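Local coordinates for sensor protein (Rhodopseudomonas palustris, PDB 2OOL) that senses light through bound biliverdin as the chromophore-binding PAS-GAF part of a bacteriophytochrome, whose whole chain probably passes the signal on by histidine kinase activity, at residues A[238-243]-A[262-267]; A[147-152]-A[311-316]; A[179-184]-A[274-279]. One frame throughout, in Å; residues are numbered along the deposited sequence.

Coming from the N terminus, the chain first passes through the PAS part, then enters helix 142-157, where contact 2 opens. Inside that span, strand 181-187 of the GAF sheet starts contact 3, and inside that again residues 238-243 start contact 1. The loops then close in reverse order: residues 262-267 return to 238-243 after 18 residues, 274-279 return to 179-184, and 311-316 return to 147-152. All three are concentric and none cross. Contact 1 ties the turn leading into strand 241-244, which joins the sheet of the PAS part, to the loop lining the chromophore pocket, contact 3 ties the end of helix 267-276 to the GAF sheet, and contact 2 joins two long helices.

Contact 1 (A[238-243]-A[262-267]); sequences YRPSPL and LRSVSP. With LBV (3-[2-[(Z)-[3-(2-carboxyethyl)-5-[(Z)-(4-ethenyl-3-methyl-5-oxidanylidene-pyrrol-2-ylidene)methyl]-4-methyl-pyrrol-1-ium -2-ylidene]methyl]-5-[(Z)-[(3E)-3-ethylidene-4-methyl-5-oxidanylidene-pyrrolidin-2-ylidene]methyl]-4-methyl-1H-pyrrol-3- yl]propanoic acid), chain C.
The hydroxyl of Tyr238 is where the two segments meet. Val265 N gives its hydrogen to Tyr238 OH at 2.9 Å, with a moderately bent N-H...O angle of 147°. Ser264 OG lies in the plane of the Tyr238 ring, at its edge, but the 2.3 Å from Tyr238 OH to Ser264 OG is so short that its exact value is doubtful. A water adds a weak bond to the phenol and donates to Val265 O. With chi1 at 78°, CG of Tyr238 sits between the backbone N and the carbonyl carbon, and the ring swings over to residues 264-265. Pro240 CG packs 3.8 Å from Ser264 OG.

The far side of residues 262-267 faces biliverdin. Arg263 grips one propionate carboxylate with both ends of its guanidinium: NH1 to LBV O2B and NH2 to LBV O1B, each 2.8 Å, the second nearly straight at 174°. Ser266 N also gives to LBV O1B, at 3.0 Å. Strand 38-39 pairs with both segments, through Ile39 and Ala38, an arrangement consistent with the phytochrome knot. A phenol thus holds the backbone on one side; on the other, Arg263 probably offsets the propionate charge and the Ser266 amide helps fix it.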
loop_
_atom_site.group_PDB
_atom_site.type_symbol
_atom_site.label_atom_id
_atom_site.label_comp_id
_atom_site.label_asym_id
_atom_site.label_seq_id
_atom_site.Cartn_x
_atom_site.Cartn_y
_atom_site.Cartn_z
ATOM N N TYR A 238 22.688 -20.938 -4.381
ATOM C CA TYR A 238 23.477 -20.401 -3.309
ATOM C C TYR A 238 24.305 -21.478 -2.599
ATOM O O TYR A 238 23.956 -22.650 -2.573
ATOM C CB TYR A 238 22.566 -19.681 -2.303
ATOM C CG TYR A 238 21.789 -20.591 -1.344
ATOM C CD1 TYR A 238 20.572 -21.158 -1.704
ATOM C CD2 TYR A 238 22.299 -20.902 -0.106
ATOM C CE1 TYR A 238 19.845 -21.968 -0.819
ATOM C CE2 TYR A 238 21.589 -21.714 0.778
ATOM C CZ TYR A 238 20.367 -22.240 0.418
ATOM O OH TYR A 238 19.710 -23.059 1.303
ATOM N N ARG A 239 25.409 -21.052 -2.014
ATOM C CA ARG A 239 26.220 -21.878 -1.137
ATOM C C ARG A 239 25.820 -21.500 0.279
ATOM O O ARG A 239 26.006 -20.340 0.663
ATOM C CB ARG A 239 27.679 -21.527 -1.387
ATOM C CG ARG A 239 28.694 -22.319 -0.605
ATOM C CD ARG A 239 30.165 -21.952 -1.051
ATOM N NE ARG A 239 30.301 -21.963 -2.532
ATOM C CZ ARG A 239 31.455 -21.803 -3.185
ATOM N NH1 ARG A 239 32.605 -21.629 -2.516
ATOM N NH2 ARG A 239 31.469 -21.831 -4.521
ATOM N N PRO A 240 25.242 -22.453 1.054
ATOM C CA PRO A 240 24.847 -22.165 2.420
ATOM C C PRO A 240 26.016 -21.649 3.247
ATOM O O PRO A 240 27.146 -22.134 3.090
ATOM C CB PRO A 240 24.397 -23.537 2.954
ATOM C CG PRO A 240 23.928 -24.283 1.712
ATOM C CD PRO A 240 24.910 -23.850 0.674
ATOM N N SER A 241 25.732 -20.705 4.142
ATOM C CA SER A 241 26.743 -20.148 5.041
ATOM C C SER A 241 26.397 -20.559 6.460
ATOM O O SER A 241 25.361 -20.154 6.993
ATOM C CB SER A 241 26.780 -18.617 4.902
ATOM O OG SER A 241 27.651 -17.987 5.837
ATOM N N PRO A 242 27.250 -21.391 7.081
ATOM C CA PRO A 242 26.920 -21.918 8.383
ATOM C C PRO A 242 26.941 -20.908 9.501
ATOM O O PRO A 242 27.596 -19.883 9.401
ATOM C CB PRO A 242 27.986 -22.988 8.585
ATOM C CG PRO A 242 29.098 -22.526 7.796
ATOM C CD PRO A 242 28.512 -21.954 6.594
ATOM N N LEU A 243 26.179 -21.206 10.552
ATOM C CA LEU A 243 26.141 -20.417 11.763
ATOM C C LEU A 243 27.320 -20.806 12.610
ATOM O O LEU A 243 27.662 -21.977 12.701
ATOM C CB LEU A 243 24.864 -20.653 12.555
ATOM C CG LEU A 243 23.585 -20.262 11.820
ATOM C CD1 LEU A 243 22.365 -20.398 12.721
ATOM C CD2 LEU A 243 23.653 -18.905 11.154
ATOM N N LEU A 262 16.312 -15.825 6.366
ATOM C CA LEU A 262 17.479 -16.337 5.605
ATOM C C LEU A 262 17.773 -17.822 5.778
ATOM O O LEU A 262 18.735 -18.301 5.223
ATOM C CB LEU A 262 18.769 -15.567 6.003
ATOM C CG LEU A 262 18.766 -14.031 5.893
ATOM C CD1 LEU A 262 19.995 -13.379 6.529
ATOM C CD2 LEU A 262 18.650 -13.637 4.465
ATOM N N ARG A 263 16.956 -18.550 6.538
ATOM C CA ARG A 263 17.142 -19.978 6.796
ATOM C C ARG A 263 17.496 -20.667 5.506
ATOM O O ARG A 263 16.843 -20.473 4.494
ATOM C CB ARG A 263 15.851 -20.577 7.350
ATOM C CG ARG A 263 15.831 -22.102 7.557
ATOM C CD ARG A 263 14.471 -22.620 8.086
ATOM N NE ARG A 263 13.350 -22.345 7.164
ATOM C CZ ARG A 263 13.073 -23.045 6.068
ATOM N NH1 ARG A 263 12.068 -22.657 5.248
ATOM N NH2 ARG A 263 13.780 -24.118 5.785
ATOM N N SER A 264 18.523 -21.497 5.532
ATOM C CA SER A 264 18.831 -22.299 4.344
ATOM C C SER A 264 17.751 -23.359 4.190
ATOM O O SER A 264 17.305 -23.921 5.196
ATOM C CB SER A 264 20.165 -22.990 4.587
ATOM O OG SER A 264 20.636 -23.522 3.410
ATOM N N VAL A 265 17.382 -23.673 2.945
ATOM C CA VAL A 265 16.269 -24.532 2.653
ATOM C C VAL A 265 16.725 -25.916 2.192
ATOM O O VAL A 265 17.882 -26.108 1.891
ATOM C CB VAL A 265 15.332 -23.899 1.576
ATOM C CG1 VAL A 265 14.794 -22.577 2.086
ATOM C CG2 VAL A 265 16.055 -23.729 0.312
ATOM N N SER A 266 15.821 -26.887 2.200
ATOM C CA SER A 266 16.181 -28.260 1.869
ATOM C C SER A 266 16.849 -28.343 0.490
ATOM O O SER A 266 16.278 -27.867 -0.482
ATOM C CB SER A 266 14.913 -29.130 1.775
ATOM O OG SER A 266 15.153 -30.336 1.079
ATOM N N PRO A 267 18.012 -28.998 0.418
ATOM C CA PRO A 267 18.710 -29.334 -0.814
ATOM C C PRO A 267 17.839 -30.065 -1.806
ATOM O O PRO A 267 17.969 -29.812 -2.969
ATOM C CB PRO A 267 19.810 -30.290 -0.334
ATOM C CG PRO A 267 20.115 -29.833 1.009
ATOM C CD PRO A 267 18.770 -29.468 1.591
HETATM C C1A LBV C . 10.004 -32.932 -3.700
HETATM C C1B LBV C . 10.450 -30.224 -0.204
HETATM O O1B LBV C . 13.321 -25.776 3.520
HETATM C C1C LBV C . 8.356 -26.447 -1.600
HETATM O O1C LBV C . 8.287 -21.353 -2.647
HETATM C C1D LBV C . 6.023 -26.366 -5.722
HETATM C C2A LBV C . 10.332 -34.259 -3.061
HETATM C C2B LBV C . 10.873 -29.634 0.995
HETATM O O2B LBV C . 11.489 -24.576 3.294
HETATM C C2C LBV C . 7.807 -25.159 -1.778
HETATM O O2C LBV C . 9.844 -22.602 -3.601
HETATM C C2D LBV C . 5.034 -26.946 -6.544
HETATM C C3A LBV C . 10.608 -33.743 -1.638
HETATM C C3B LBV C . 10.462 -28.303 0.992
HETATM C C3C LBV C . 7.041 -25.212 -2.931
HETATM C C3D LBV C . 4.742 -26.008 -7.511
HETATM C C4A LBV C . 10.423 -32.334 -1.598
HETATM C C4B LBV C . 9.731 -28.096 -0.215
HETATM C C4C LBV C . 7.149 -26.505 -3.472
HETATM C C4D LBV C . 5.556 -24.895 -7.262
HETATM C CAA LBV C . 10.972 -34.523 -0.517
HETATM C CAB LBV C . 10.749 -27.281 2.102
HETATM C CAC LBV C . 7.946 -23.866 -0.942
HETATM C CAD LBV C . 3.841 -26.198 -8.530
HETATM C CBA LBV C . 11.128 -36.078 -0.423
HETATM C CBB LBV C . 11.876 -26.336 1.736
HETATM C CBC LBV C . 9.251 -23.098 -1.324
HETATM C CBD LBV C . 3.550 -25.228 -9.483
HETATM C CGB LBV C . 12.255 -25.485 2.964
HETATM C CGC LBV C . 9.125 -22.268 -2.643
HETATM C CHB LBV C . 10.649 -31.595 -0.421
HETATM C CHC LBV C . 9.186 -26.809 -0.515
HETATM C CHD LBV C . 6.549 -27.027 -4.620
HETATM C CMA LBV C . 11.602 -34.820 -3.721
HETATM C CMB LBV C . 11.688 -30.320 2.114
HETATM C CMC LBV C . 6.251 -23.988 -3.444
HETATM C CMD LBV C . 4.361 -28.332 -6.432
HETATM N N_A LBV C . 10.073 -31.913 -2.819
HETATM O O_A LBV C . 9.705 -32.787 -4.882
HETATM N N_B LBV C . 9.766 -29.273 -0.862
HETATM N N_C LBV C . 7.943 -27.186 -2.643
HETATM N N_D LBV C . 6.309 -25.168 -6.197
HETATM O O_D LBV C . 5.615 -23.825 -7.893
HETATM O O HOH W 1 20.755 -26.215 1.089
#

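Contact 2 (A[147-152]-A[311-316]); sequences RSVRVA and RQACEL
Ala313 and Leu316, one turn apart on helix 308-332, both face Val149 of helix 142-157, and that one valine carries the whole contact. At the start, Arg311 points elsewhere and makes a salt bridge with Glu134, at the end of strand 128-134. Ala313 comes next: its CB meets Val149 CG2 at 4.3 Å, and with no more side chain than this methyl it lets the helices come to 7.4 Å between Val149 CA and Ala313 CA. Cys314 turns to Thr177 of helix 162-177. Glu315 OE1 makes a long, weak ion pair with Arg154 of the second subunit. Leu316 ends the run, its CD2 touching the other valine branch, Val149 CG1, at 4.0 Å. CG of Leu316 is anti to the backbone N (chi1 179°), which extends the chain toward the valine, and the two side chains cross obliquely.

This is buried, purely apolar helix-to-helix packing in the helical layer of the GAF domain, beside the dimer interface, across which Arg150 NH2 makes a salt bridge with Glu315 of the second subunit. Helix 162-177 touches Val149; Phe145 and Ile153 of helix 142-157 pack on Ala313 and Leu316; strand 230-233 lies against Arg311 and Glu315.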
loop_
_atom_site.group_PDB
_atom_site.type_symbol
_atom_site.label_atom_id
_atom_site.label_comp_id
_atom_site.label_asym_id
_atom_site.label_seq_id
_atom_site.Cartn_x
_atom_site.Cartn_y
_atom_site.Cartn_z
ATOM N N ARG A 147 -0.656 2.822 -4.963
ATOM C CA ARG A 147 -1.856 2.911 -5.793
ATOM C C ARG A 147 -2.250 1.549 -6.351
ATOM O O ARG A 147 -3.412 1.174 -6.258
ATOM C CB ARG A 147 -1.627 3.926 -6.938
ATOM C CG ARG A 147 -2.711 3.998 -7.973
ATOM C CD ARG A 147 -2.326 5.016 -9.010
ATOM N NE ARG A 147 -1.233 4.548 -9.862
ATOM C CZ ARG A 147 -0.331 5.336 -10.461
ATOM N NH1 ARG A 147 -0.342 6.657 -10.299
ATOM N NH2 ARG A 147 0.611 4.792 -11.224
ATOM N N SER A 148 -1.276 0.798 -6.878
ATOM C CA SER A 148 -1.579 -0.531 -7.432
ATOM C C SER A 148 -2.082 -1.490 -6.347
ATOM O O SER A 148 -3.070 -2.180 -6.557
ATOM C CB SER A 148 -0.401 -1.151 -8.233
ATOM O OG SER A 148 0.681 -1.508 -7.403
ATOM N N VAL A 149 -1.435 -1.520 -5.179
ATOM C CA VAL A 149 -1.938 -2.353 -4.063
ATOM C C VAL A 149 -3.398 -1.976 -3.674
ATOM O O VAL A 149 -4.264 -2.835 -3.527
ATOM C CB VAL A 149 -1.002 -2.335 -2.840
ATOM C CG1 VAL A 149 -1.683 -3.010 -1.640
ATOM C CG2 VAL A 149 0.339 -3.017 -3.161
ATOM N N ARG A 150 -3.682 -0.683 -3.593
ATOM C CA ARG A 150 -5.028 -0.196 -3.272
ATOM C C ARG A 150 -6.112 -0.626 -4.302
ATOM O O ARG A 150 -7.197 -1.099 -3.911
ATOM C CB ARG A 150 -5.006 1.334 -3.091
ATOM C CG ARG A 150 -6.395 1.938 -2.862
ATOM C CD ARG A 150 -6.403 3.467 -2.858
ATOM N NE ARG A 150 -6.259 4.057 -4.195
ATOM C CZ ARG A 150 -7.216 4.106 -5.115
ATOM N NH1 ARG A 150 -6.957 4.673 -6.289
ATOM N NH2 ARG A 150 -8.423 3.583 -4.890
ATOM N N VAL A 151 -5.849 -0.454 -5.598
ATOM C CA VAL A 151 -6.874 -0.797 -6.583
ATOM C C VAL A 151 -7.044 -2.327 -6.649
ATOM O O VAL A 151 -8.147 -2.812 -6.756
ATOM C CB VAL A 151 -6.742 -0.060 -7.995
ATOM C CG1 VAL A 151 -6.056 1.310 -7.885
ATOM C CG2 VAL A 151 -6.122 -0.942 -9.104
ATOM N N ALA A 152 -5.959 -3.081 -6.518
ATOM C CA ALA A 152 -6.023 -4.560 -6.403
ATOM C C ALA A 152 -6.881 -5.051 -5.215
ATOM O O ALA A 152 -7.707 -5.930 -5.390
ATOM C CB ALA A 152 -4.626 -5.147 -6.317
ATOM N N ARG A 311 7.576 -7.962 -0.051
ATOM C CA ARG A 311 7.054 -9.213 0.495
ATOM C C ARG A 311 5.913 -8.960 1.441
ATOM O O ARG A 311 4.931 -9.707 1.400
ATOM C CB ARG A 311 8.174 -10.092 1.118
ATOM C CG ARG A 311 9.274 -10.384 0.073
ATOM C CD ARG A 311 10.252 -11.514 0.324
ATOM N NE ARG A 311 10.783 -11.668 1.667
ATOM C CZ ARG A 311 11.875 -11.053 2.145
ATOM N NH1 ARG A 311 12.536 -10.137 1.433
ATOM N NH2 ARG A 311 12.295 -11.330 3.359
ATOM N N GLN A 312 5.982 -7.908 2.263
ATOM C CA GLN A 312 4.865 -7.548 3.123
ATOM C C GLN A 312 3.616 -7.149 2.290
ATOM O O GLN A 312 2.473 -7.335 2.753
ATOM C CB GLN A 312 5.202 -6.405 4.060
ATOM C CG GLN A 312 6.212 -6.713 5.161
ATOM C CD GLN A 312 6.495 -5.483 6.011
ATOM O OE1 GLN A 312 6.951 -4.427 5.504
ATOM N NE2 GLN A 312 6.192 -5.589 7.287
ATOM N N ALA A 313 3.845 -6.572 1.105
ATOM C CA ALA A 313 2.746 -6.191 0.211
ATOM C C ALA A 313 2.063 -7.436 -0.366
ATOM O O ALA A 313 0.866 -7.532 -0.323
ATOM C CB ALA A 313 3.225 -5.271 -0.902
ATOM N N CYS A 314 2.842 -8.380 -0.882
ATOM C CA CYS A 314 2.350 -9.684 -1.295
ATOM C C CYS A 314 1.536 -10.400 -0.217
ATOM O O CYS A 314 0.563 -11.086 -0.538
ATOM C CB CYS A 314 3.513 -10.584 -1.763
ATOM S SG CYS A 314 4.507 -9.896 -3.192
ATOM N N GLU A 315 1.942 -10.274 1.042
ATOM C CA GLU A 315 1.295 -10.958 2.143
ATOM C C GLU A 315 -0.074 -10.340 2.396
ATOM O O GLU A 315 -1.044 -11.051 2.635
ATOM C CB GLU A 315 2.141 -10.910 3.415
ATOM C CG GLU A 315 1.541 -11.729 4.538
ATOM C CD GLU A 315 2.318 -11.600 5.864
ATOM O OE1 GLU A 315 3.159 -10.698 6.005
ATOM O OE2 GLU A 315 2.061 -12.400 6.782
ATOM N N LEU A 316 -0.106 -9.005 2.352
ATOM C CA LEU A 316 -1.352 -8.246 2.414
ATOM C C LEU A 316 -2.340 -8.698 1.344
ATOM O O LEU A 316 -3.524 -8.958 1.641
ATOM C CB LEU A 316 -1.085 -6.756 2.257
ATOM C CG LEU A 316 -2.272 -5.800 2.283
ATOM C CD1 LEU A 316 -3.130 -5.929 3.550
ATOM C CD2 LEU A 316 -1.754 -4.361 2.098
#

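Contact 3 (A[179-184]-A[274-279]); sequences FDRIKV and VNMGMH
Met278 lays its terminal methyl over one face of the Arg181 guanidinium, and the two side chains run at about a right angle to each other. The Met278 CE atom lies 3.6 Å from Arg181 CZ, shifted from the centre of the flat group toward its rim. Farther back along the same side chain, Met278 CG comes to 3.8 Å from Arg181 NH1. Met276 approaches differently: its CG is at the guanidinium edge, near the plane, 4.2 Å from Arg181 NH1. One methionine therefore lies over a face while the other borders the rim, both by van der Waals contact. The arginine starts extended, with CG anti to the backbone N (chi1 -174°), and then bends at chi3 (62°), which turns the planar end toward the methionines.

Between the two methionines the backbone changes course. Helix 267-276 stops in a Schellman motif at Gly277, whose phi of 77° turns the chain toward strand 280-288 of the antiparallel GAF sheet. On the other segment Asp180 and Arg181 both face His299 in a classic beta bulge where strand 181-187 begins beside strand 291-300.

The polar rim of the guanidinium is held as well. His299 ND1 bonds to Arg181 NH1, and Pro205 O to Arg181 NH2. A water accepts from Arg181 NH1 at 2.9 Å and donates to Met276 O at 3.2 Å, bridging the segments. A leucine in place of Arg181 would probably leave the Met278 methyl without its flat platform and His299 ND1, Pro205 O and the water without their donor. In the same plane, Lys183 NZ stands 2.9 Å from Arg181 NE, two donors side by side; Glu198 touches both side chains and may offset their charge, and Lys183 also touches biliverdin.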
loop_
_atom_site.group_PDB
_atom_site.type_symbol
_atom_site.label_atom_id
_atom_site.label_comp_id
_atom_site.label_asym_id
_atom_site.label_seq_id
_atom_site.Cartn_x
_atom_site.Cartn_y
_atom_site.Cartn_z
ATOM N N PHE A 179 8.510 -10.969 -11.045
ATOM C CA PHE A 179 8.877 -12.370 -11.274
ATOM C C PHE A 179 8.174 -12.817 -12.563
ATOM O O PHE A 179 7.093 -12.332 -12.907
ATOM C CB PHE A 179 8.501 -13.268 -10.080
ATOM C CG PHE A 179 9.612 -13.468 -9.054
ATOM C CD1 PHE A 179 10.409 -12.405 -8.603
ATOM C CD2 PHE A 179 9.829 -14.717 -8.517
ATOM C CE1 PHE A 179 11.380 -12.607 -7.653
ATOM C CE2 PHE A 179 10.792 -14.940 -7.554
ATOM C CZ PHE A 179 11.579 -13.881 -7.119
ATOM N N ASP A 180 8.815 -13.725 -13.286
ATOM C CA ASP A 180 8.298 -14.282 -14.546
ATOM C C ASP A 180 6.916 -14.967 -14.516
ATOM O O ASP A 180 6.190 -14.940 -15.493
ATOM C CB ASP A 180 9.349 -15.285 -15.061
ATOM C CG ASP A 180 10.585 -14.590 -15.627
ATOM O OD1 ASP A 180 10.400 -13.468 -16.125
ATOM O OD2 ASP A 180 11.716 -15.125 -15.578
ATOM N N ARG A 181 6.563 -15.608 -13.412
ATOM C CA ARG A 181 5.375 -16.471 -13.341
ATOM C C ARG A 181 4.856 -16.576 -11.925
ATOM O O ARG A 181 5.581 -16.975 -11.025
ATOM C CB ARG A 181 5.718 -17.883 -13.831
ATOM C CG ARG A 181 4.507 -18.831 -13.946
ATOM C CD ARG A 181 4.909 -20.173 -14.536
ATOM N NE ARG A 181 5.871 -20.900 -13.708
ATOM C CZ ARG A 181 6.675 -21.856 -14.158
ATOM N NH1 ARG A 181 7.471 -22.464 -13.329
ATOM N NH2 ARG A 181 6.681 -22.217 -15.416
ATOM N N ILE A 182 3.609 -16.174 -11.725
ATOM C CA ILE A 182 2.952 -16.267 -10.440
ATOM C C ILE A 182 1.788 -17.240 -10.571
ATOM O O ILE A 182 0.960 -17.102 -11.471
ATOM C CB ILE A 182 2.419 -14.894 -9.989
ATOM C CG1 ILE A 182 3.490 -13.794 -10.105
ATOM C CG2 ILE A 182 1.803 -14.949 -8.586
ATOM C CD1 ILE A 182 4.802 -14.046 -9.453
ATOM N N LYS A 183 1.716 -18.208 -9.645
ATOM C CA LYS A 183 0.686 -19.268 -9.657
ATOM C C LYS A 183 -0.073 -19.267 -8.347
ATOM O O LYS A 183 0.505 -19.073 -7.325
ATOM C CB LYS A 183 1.338 -20.639 -9.844
ATOM C CG LYS A 183 2.019 -20.821 -11.257
ATOM C CD LYS A 183 3.187 -21.824 -11.230
ATOM C CE LYS A 183 4.322 -21.366 -10.324
ATOM N NZ LYS A 183 5.334 -20.499 -10.932
ATOM N N VAL A 184 -1.379 -19.502 -8.382
ATOM C CA VAL A 184 -2.120 -19.771 -7.150
ATOM C C VAL A 184 -2.407 -21.271 -7.157
ATOM O O VAL A 184 -2.985 -21.804 -8.094
ATOM C CB VAL A 184 -3.396 -18.958 -7.050
ATOM C CG1 VAL A 184 -4.100 -19.266 -5.713
ATOM C CG2 VAL A 184 -3.044 -17.506 -7.185
ATOM N N VAL A 274 15.975 -26.773 -9.707
ATOM C CA VAL A 274 16.895 -26.938 -10.833
ATOM C C VAL A 274 16.201 -27.632 -12.024
ATOM O O VAL A 274 16.264 -27.151 -13.187
ATOM C CB VAL A 274 18.185 -27.688 -10.395
ATOM C CG1 VAL A 274 18.984 -28.139 -11.605
ATOM C CG2 VAL A 274 19.037 -26.791 -9.497
ATOM N N ASN A 275 15.499 -28.729 -11.727
ATOM C CA ASN A 275 14.745 -29.469 -12.739
ATOM C C ASN A 275 13.582 -28.685 -13.285
ATOM O O ASN A 275 13.204 -28.847 -14.447
ATOM C CB ASN A 275 14.263 -30.817 -12.191
ATOM C CG ASN A 275 15.419 -31.685 -11.709
ATOM O OD1 ASN A 275 16.567 -31.483 -12.120
ATOM N ND2 ASN A 275 15.136 -32.628 -10.800
ATOM N N MET A 276 13.016 -27.810 -12.473
ATOM C CA MET A 276 11.958 -26.903 -12.950
ATOM C C MET A 276 12.516 -25.894 -13.978
ATOM O O MET A 276 11.779 -25.373 -14.783
ATOM C CB MET A 276 11.399 -26.118 -11.751
ATOM C CG MET A 276 10.013 -25.506 -11.947
ATOM S SD MET A 276 8.833 -26.182 -10.726
ATOM C CE MET A 276 7.396 -26.458 -11.747
ATOM N N GLY A 277 13.811 -25.565 -13.866
ATOM C CA GLY A 277 14.411 -24.492 -14.658
ATOM C C GLY A 277 14.095 -23.079 -14.175
ATOM O O GLY A 277 14.134 -22.133 -14.956
ATOM N N MET A 278 13.791 -22.913 -12.894
ATOM C CA MET A 278 13.545 -21.589 -12.366
ATOM C C MET A 278 14.469 -21.373 -11.208
ATOM O O MET A 278 14.401 -22.150 -10.252
ATOM C CB MET A 278 12.087 -21.442 -11.924
ATOM C CG MET A 278 11.107 -21.442 -13.060
ATOM S SD MET A 278 11.103 -19.946 -14.094
ATOM C CE MET A 278 9.735 -20.224 -15.149
ATOM N N HIS A 279 15.328 -20.339 -11.274
ATOM C CA HIS A 279 16.391 -20.143 -10.258
ATOM C C HIS A 279 16.157 -19.135 -9.127
ATOM O O HIS A 279 17.035 -18.919 -8.296
ATOM C CB HIS A 279 17.724 -19.845 -10.955
ATOM C CG HIS A 279 18.317 -21.029 -11.626
ATOM N ND1 HIS A 279 17.641 -21.740 -12.595
ATOM C CD2 HIS A 279 19.499 -21.660 -11.450
ATOM C CE1 HIS A 279 18.394 -22.739 -13.007
ATOM N NE2 HIS A 279 19.533 -22.704 -12.347
HETATM O O HOH W 2 8.870 -24.222 -15.190
#